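Side-chain contacts in D-2-hydroxyacid dehydrogensase protein (Ketogulonicigenium vulgare, PDB 4LSW), which probably catalyses the NAD(H)- or NADP(H)-dependent interconversion of D-2-hydroxy acids and 2-oxo acids: residues E123-R127 / S128-A132; G135-P138 / L139-R142. One frame throughout, in Å; residues are numbered along the deposited sequence.

Contact 1 (E123-R127 / S128-A132)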
ATOM      1  N   GLU A 123      20.285  -1.366  18.011  1.00 12.17           N
ATOM      2  CA  GLU A 123      19.454  -1.809  19.129  1.00 13.60           C
ATOM      3  C   GLU A 123      20.025  -3.109  19.684  1.00 16.02           C
ATOM      4  O   GLU A 123      20.311  -3.207  20.877  1.00 16.51           O
ATOM      5  CB  GLU A 123      18.010  -2.022  18.670  1.00 13.48           C
ATOM      6  CG  GLU A 123      16.963  -1.376  19.559  1.00 14.99           C
ATOM      7  CD  GLU A 123      16.731  -2.118  20.861  1.00 20.35           C
ATOM      8  OE1 GLU A 123      16.204  -1.489  21.800  1.00 15.71           O
ATOM      9  OE2 GLU A 123      17.063  -3.322  20.943  1.00 16.49           O
ATOM     10  N   THR A 124      20.203  -4.089  18.798  1.00 14.39           N
ATOM     11  CA  THR A 124      20.783  -5.384  19.163  1.00 16.00           C
ATOM     12  C   THR A 124      22.150  -5.199  19.821  1.00 18.42           C
ATOM     13  O   THR A 124      22.467  -5.884  20.797  1.00 16.60           O
ATOM     14  CB  THR A 124      20.919  -6.319  17.934  1.00 16.79           C
ATOM     15  OG1 THR A 124      19.642  -6.515  17.321  1.00 19.75           O
ATOM     16  CG2 THR A 124      21.498  -7.684  18.336  1.00 17.36           C
ATOM     17  N   TRP A 125      22.948  -4.270  19.298  1.00 15.68           N
ATOM     18  CA  TRP A 125      24.281  -4.003  19.828  1.00 15.42           C
ATOM     19  C   TRP A 125      24.229  -3.616  21.308  1.00 19.65           C
ATOM     20  O   TRP A 125      24.982  -4.146  22.128  1.00 18.29           O
ATOM     21  CB  TRP A 125      24.972  -2.909  19.008  1.00 17.05           C
ATOM     22  CG  TRP A 125      26.456  -2.847  19.183  1.00 16.27           C
ATOM     23  CD1 TRP A 125      27.165  -1.911  19.875  1.00 13.80           C
ATOM     24  CD2 TRP A 125      27.420  -3.761  18.638  1.00 18.77           C
ATOM     25  NE1 TRP A 125      28.515  -2.189  19.802  1.00 18.48           N
ATOM     26  CE2 TRP A 125      28.693  -3.321  19.049  1.00 19.01           C
ATOM     27  CE3 TRP A 125      27.327  -4.908  17.841  1.00 22.03           C
ATOM     28  CZ2 TRP A 125      29.864  -3.989  18.692  1.00 20.84           C
ATOM     29  CZ3 TRP A 125      28.489  -5.571  17.490  1.00 24.88           C
ATOM     30  CH2 TRP A 125      29.740  -5.107  17.915  1.00 23.43           C
ATOM     31  N   ALA A 126      23.326  -2.707  21.654  1.00 14.62           N
ATOM     32  CA  ALA A 126      23.192  -2.284  23.041  1.00 15.13           C
ATOM     33  C   ALA A 126      22.502  -3.367  23.867  1.00 17.32           C
ATOM     34  O   ALA A 126      22.940  -3.688  24.977  1.00 18.46           O
ATOM     35  CB  ALA A 126      22.411  -0.968  23.113  1.00 15.29           C
ATOM     36  N   ARG A 127      21.438  -3.945  23.314  1.00 15.83           N
ATOM     37  CA  ARG A 127      20.631  -4.921  24.048  1.00 17.60           C
ATOM     38  C   ARG A 127      21.408  -6.190  24.399  1.00 21.46           C
ATOM     39  O   ARG A 127      21.309  -6.692  25.522  1.00 21.64           O
ATOM     40  CB  ARG A 127      19.351  -5.268  23.281  1.00 18.83           C
ATOM     41  CG  ARG A 127      18.345  -6.091  24.083  1.00 16.25           C
ATOM     42  CD  ARG A 127      16.981  -6.150  23.399  1.00 16.76           C
ATOM     43  NE  ARG A 127      16.394  -4.815  23.256  1.00 19.20           N
ATOM     44  CZ  ARG A 127      15.664  -4.217  24.192  1.00 21.62           C
ATOM     45  NH1 ARG A 127      15.424  -4.836  25.339  1.00 18.53           N
ATOM     46  NH2 ARG A 127      15.173  -3.001  23.982  1.00 18.91           N
ATOM     47  N   SER A 128      22.187  -6.693  23.444  1.00 18.76           N
ATOM     48  CA  SER A 128      22.943  -7.935  23.626  1.00 17.37           C
ATOM     49  C   SER A 128      24.107  -7.765  24.590  1.00 22.67           C
ATOM     50  O   SER A 128      24.608  -8.747  25.143  1.00 25.10           O
ATOM     51  CB  SER A 128      23.498  -8.416  22.284  1.00 18.10           C
ATOM     52  OG  SER A 128      24.526  -7.539  21.845  1.00 23.13           O
ATOM     53  N   GLY A 129      24.554  -6.529  24.773  1.00 19.56           N
ATOM     54  CA  GLY A 129      25.674  -6.248  25.652  1.00 19.68           C
ATOM     55  C   GLY A 129      27.006  -6.086  24.938  1.00 20.01           C
ATOM     56  O   GLY A 129      28.042  -5.887  25.579  1.00 22.46           O
ATOM     57  N   LYS A 130      26.986  -6.159  23.610  1.00 21.22           N
ATOM     58  CA  LYS A 130      28.211  -6.033  22.829  1.00 20.81           C
ATOM     59  C   LYS A 130      28.782  -4.613  22.843  1.00 18.06           C
ATOM     60  O   LYS A 130      29.976  -4.417  22.633  1.00 19.60           O
ATOM     61  CB  LYS A 130      27.994  -6.534  21.399  1.00 19.21           C
ATOM     62  CG  LYS A 130      27.629  -8.012  21.332  1.00 25.17           C
ATOM     63  CD  LYS A 130      27.633  -8.560  19.911  1.00 32.03           C
ATOM     64  CE  LYS A 130      26.879  -9.884  19.861  1.00 32.91           C
ATOM     65  NZ  LYS A 130      27.022 -10.597  18.563  1.00 40.01           N
ATOM     66  N   TRP A 131      27.928  -3.624  23.101  1.00 15.47           N
ATOM     67  CA  TRP A 131      28.379  -2.242  23.239  1.00 16.85           C
ATOM     68  C   TRP A 131      29.412  -2.129  24.365  1.00 18.15           C
ATOM     69  O   TRP A 131      30.460  -1.503  24.206  1.00 20.69           O
ATOM     70  CB  TRP A 131      27.176  -1.325  23.498  1.00 18.40           C
ATOM     71  CG  TRP A 131      27.488   0.142  23.582  1.00 17.27           C
ATOM     72  CD1 TRP A 131      28.574   0.791  23.067  1.00 17.40           C
ATOM     73  CD2 TRP A 131      26.683   1.149  24.208  1.00 15.38           C
ATOM     74  NE1 TRP A 131      28.500   2.137  23.345  1.00 17.17           N
ATOM     75  CE2 TRP A 131      27.348   2.379  24.048  1.00 14.59           C
ATOM     76  CE3 TRP A 131      25.467   1.125  24.900  1.00 15.46           C
ATOM     77  CZ2 TRP A 131      26.838   3.578  24.551  1.00 14.39           C
ATOM     78  CZ3 TRP A 131      24.960   2.318  25.396  1.00 13.22           C
ATOM     79  CH2 TRP A 131      25.642   3.524  25.215  1.00 13.52           C
ATOM     80  N   ALA A 132      29.126  -2.765  25.495  1.00 21.67           N
ATOM     81  CA  ALA A 132      30.032  -2.720  26.635  1.00 20.92           C
ATOM     82  C   ALA A 132      31.218  -3.669  26.466  1.00 21.15           C
ATOM     83  O   ALA A 132      32.344  -3.329  26.816  1.00 23.60           O
ATOM     84  CB  ALA A 132      29.282  -3.029  27.924  1.00 23.06           C
TER

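Contact 2 (G135-P138 / L139-R142)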
ATOM      1  N   GLY A 135      32.789  -2.712  22.164  1.00 27.00           N
ATOM      2  CA  GLY A 135      33.084  -1.319  21.900  1.00 27.75           C
ATOM      3  C   GLY A 135      32.054  -0.693  20.978  1.00 22.36           C
ATOM      4  O   GLY A 135      30.903  -1.115  20.945  1.00 23.72           O
ATOM      5  N   LEU A 136      32.490   0.317  20.235  1.00 21.54           N
ATOM      6  CA  LEU A 136      31.633   1.111  19.349  1.00 24.89           C
ATOM      7  C   LEU A 136      30.872   0.300  18.297  1.00 23.00           C
ATOM      8  O   LEU A 136      31.435  -0.594  17.668  1.00 22.80           O
ATOM      9  CB  LEU A 136      32.498   2.137  18.615  1.00 27.78           C
ATOM     10  CG  LEU A 136      32.220   3.633  18.699  1.00 35.64           C
ATOM     11  CD1 LEU A 136      33.243   4.329  19.597  1.00 28.12           C
ATOM     12  CD2 LEU A 136      32.226   4.234  17.295  1.00 32.60           C
ATOM     13  N   TYR A 137      29.600   0.638  18.087  1.00 17.52           N
ATOM     14  CA  TYR A 137      28.866   0.188  16.908  1.00 18.47           C
ATOM     15  C   TYR A 137      29.552   0.861  15.725  1.00 13.58           C
ATOM     16  O   TYR A 137      29.981   2.008  15.831  1.00 14.61           O
ATOM     17  CB  TYR A 137      27.399   0.631  17.008  1.00 16.15           C
ATOM     18  CG  TYR A 137      26.448   0.040  15.987  1.00 15.40           C
ATOM     19  CD1 TYR A 137      26.266  -1.332  15.873  1.00 13.16           C
ATOM     20  CD2 TYR A 137      25.688   0.870  15.164  1.00 13.89           C
ATOM     21  CE1 TYR A 137      25.378  -1.863  14.949  1.00 15.16           C
ATOM     22  CE2 TYR A 137      24.808   0.352  14.245  1.00 16.36           C
ATOM     23  CZ  TYR A 137      24.651  -1.008  14.134  1.00 14.27           C
ATOM     24  OH  TYR A 137      23.765  -1.519  13.213  1.00 16.52           O
ATOM     25  N   PRO A 138      29.691   0.139  14.600  1.00 13.99           N
ATOM     26  CA  PRO A 138      30.341   0.744  13.434  1.00 15.95           C
ATOM     27  C   PRO A 138      29.640   2.026  12.979  1.00 11.98           C
ATOM     28  O   PRO A 138      28.415   2.131  13.096  1.00 14.63           O
ATOM     29  CB  PRO A 138      30.202  -0.340  12.357  1.00 16.43           C
ATOM     30  CG  PRO A 138      30.101  -1.626  13.126  1.00 17.12           C
ATOM     31  CD  PRO A 138      29.302  -1.261  14.359  1.00 18.60           C
ATOM     32  N   LEU A 139      30.420   2.985  12.493  1.00 10.36           N
ATOM     33  CA  LEU A 139      29.871   4.213  11.928  1.00 11.28           C
ATOM     34  C   LEU A 139      28.961   3.906  10.745  1.00 11.83           C
ATOM     35  O   LEU A 139      29.265   3.048   9.909  1.00 13.49           O
ATOM     36  CB  LEU A 139      30.984   5.171  11.516  1.00  9.92           C
ATOM     37  CG  LEU A 139      31.915   5.673  12.625  1.00 10.49           C
ATOM     38  CD1 LEU A 139      33.001   6.571  12.049  1.00 12.73           C
ATOM     39  CD2 LEU A 139      31.118   6.422  13.668  1.00  9.54           C
ATOM     40  N   LYS A 140      27.826   4.598  10.691  1.00  8.49           N
ATOM     41  CA  LYS A 140      26.863   4.396   9.613  1.00  9.93           C
ATOM     42  C   LYS A 140      26.826   5.605   8.668  1.00  7.30           C
ATOM     43  O   LYS A 140      27.776   6.388   8.626  1.00  9.85           O
ATOM     44  CB  LYS A 140      25.493   4.028  10.199  1.00  9.10           C
ATOM     45  CG  LYS A 140      25.558   2.755  11.053  1.00 11.41           C
ATOM     46  CD  LYS A 140      25.781   1.509  10.181  1.00 14.58           C
ATOM     47  CE  LYS A 140      26.214   0.312  11.018  1.00 17.73           C
ATOM     48  NZ  LYS A 140      26.221  -0.949  10.225  1.00 27.98           N
ATOM     49  N   ARG A 141      25.751   5.743   7.895  1.00  8.36           N
ATOM     50  CA  ARG A 141      25.722   6.723   6.816  1.00  7.57           C
ATOM     51  C   ARG A 141      24.682   7.819   7.004  1.00  5.78           C
ATOM     52  O   ARG A 141      23.517   7.548   7.307  1.00  6.86           O
ATOM     53  CB  ARG A 141      25.486   6.032   5.471  1.00  9.59           C
ATOM     54  CG  ARG A 141      26.593   5.055   5.068  1.00 13.98           C
ATOM     55  CD  ARG A 141      27.935   5.755   4.904  1.00 13.47           C
ATOM     56  NE  ARG A 141      27.902   6.855   3.936  1.00 15.11           N
ATOM     57  CZ  ARG A 141      28.093   6.723   2.625  1.00 18.71           C
ATOM     58  NH1 ARG A 141      28.327   5.525   2.097  1.00 17.21           N
ATOM     59  NH2 ARG A 141      28.052   7.790   1.836  1.00 16.15           N
ATOM     60  N   ARG A 142      25.128   9.052   6.789  1.00  7.07           N
ATOM     61  CA  ARG A 142      24.286  10.236   6.859  1.00  6.35           C
ATOM     62  C   ARG A 142      23.079  10.208   5.919  1.00  8.33           C
ATOM     63  O   ARG A 142      23.145   9.696   4.789  1.00  7.29           O
ATOM     64  CB  ARG A 142      25.125  11.476   6.563  1.00  5.01           C
ATOM     65  CG  ARG A 142      24.310  12.775   6.490  1.00  5.94           C
ATOM     66  CD  ARG A 142      25.196  13.985   6.241  1.00  7.49           C
ATOM     67  NE  ARG A 142      26.173  14.192   7.311  1.00  7.79           N
ATOM     68  CZ  ARG A 142      27.066  15.177   7.304  1.00  8.80           C
ATOM     69  NH1 ARG A 142      27.090  16.041   6.287  1.00 10.12           N
ATOM     70  NH2 ARG A 142      27.932  15.303   8.301  1.00 11.03           N
TER

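Contact 1 (E123-R127 / S128-A132)
Lys130 lies across the six-membered ring of Trp125. Its CB sits almost on the ring normal, 3.8 Å from the centroid, a CH-pi contact over the face. Its CD then passes Trp125 CZ3 at 3.9 Å, and the extended chain carries the ammonium away from the ring. On the same face, toward the rim of the indole, lies the backbone N of Trp131. The two indoles meet obliquely, with Trp125 CD1 3.7 Å from Trp131 CB and the five-membered rings inclined at 41°. Trp131 CE3 also rests near the methyl of Ala126. Trp125 reaches this place because its CG is anti to the backbone N (chi1 -162°), which swings the indole along the chain toward the residues that follow.

The backbone turn brings these groups together. Thr124 O accepts two bonds from Ser128, 2.8 Å from N and 2.8 Å from OG, arriving from opposite faces of the carbonyl plane. Gly129 then leaves helical geometry with positive phi and is the N-cap residue of the next helix. Trp131 N bonds to Trp125 O at 3.1 Å, from above the carbonyl plane. One turn back, Arg127 grips Glu123 side-on: NE reaches OE2 at 2.8 Å and NH2 reaches OE1, both on syn lone pairs. This salt bridge runs along the exposed helix surface.

Trp125 NE1 hydrogen-bonds to Gly135 O in the following loop. Replacing Trp125 with an alanine would probably leave Lys130 CB without its aromatic floor and Gly135 O without its indole N-H donor.

This is a surface corner between two consecutive helices: helix 119-128 ends here and helix 130-133 begins, with the loop to strand 147-151 following.

Contact 2 (G135-P138 / L139-R142)
Tyr137 and Lys140 cross at about a right angle, the lysine chain running past the hydroxyl end of the phenol. Lys140 CE makes the closest approach, 3.5 Å from Tyr137 CE2, and is nearly as close to CZ. It comes up obliquely to the ring. The ammonium is a little farther on, with NZ 3.9 Å from Tyr137 OH, so the methylene next to it makes the closer contact with the ring. A bend at chi2 (-71°) folds the lysine back along the chain toward the tyrosine. The same fold brings Lys140 CE to 3.5 Å from Pro138 O and CB of Pro138 to 4.3 Å from Lys140 CE. It is thus this methylene, not the ammonium, that lies against the carbonyl oxygen.

Leu136 and Leu139 make a separate, looser contact. Their CD2 methyls approach to 4.4 Å at an exposed surface. No hydrogen bond joins the residues before and after the Pro138-Leu139 peptide bond. From Leu136 to Leu139 the backbone is extended, with phi near -60° and psi near 140°, as in polyproline II. That conformation has about three residues per turn and sets residues three apart on the same side, which fits both Leu136 with Leu139 and Tyr137 with Lys140.

Outside partners tie the loop to the body of the domain. Tyr137 OH makes a weak hydrogen bond to Gly118 O, while Arg141 pairs through its backbone with Ser116 and through NH1 with Glu226.

Residues 135-142 form part of the loop between helix 130-133 and strand 147-151. It passes the junction between helices 101-116 and 119-128 before entering the parallel Rossmann-type sheet.

How the contacts relate
The two contacts follow one another along the chain, and their centres are 13 Å apart. Trp125 of contact 1 joins them directly. Its probable hydrogen bond to contact 2 measures 2.9 Å from Trp125 NE1 to Gly135 O. Trp125 NE1 also packs 3.5 Å from the backbone N of Tyr137. The rings of Trp125 and Tyr137 meet, their planes at about 55°. Contact 1 thus turns the chain at a helix junction, and the indole of Trp125 holds the following loop against that junction. The centre of contact 1 is about 34 Å, and that of contact 2 about 32 Å, from the centre of the chain. Both lie on the same side of it, in the NAD-binding domain.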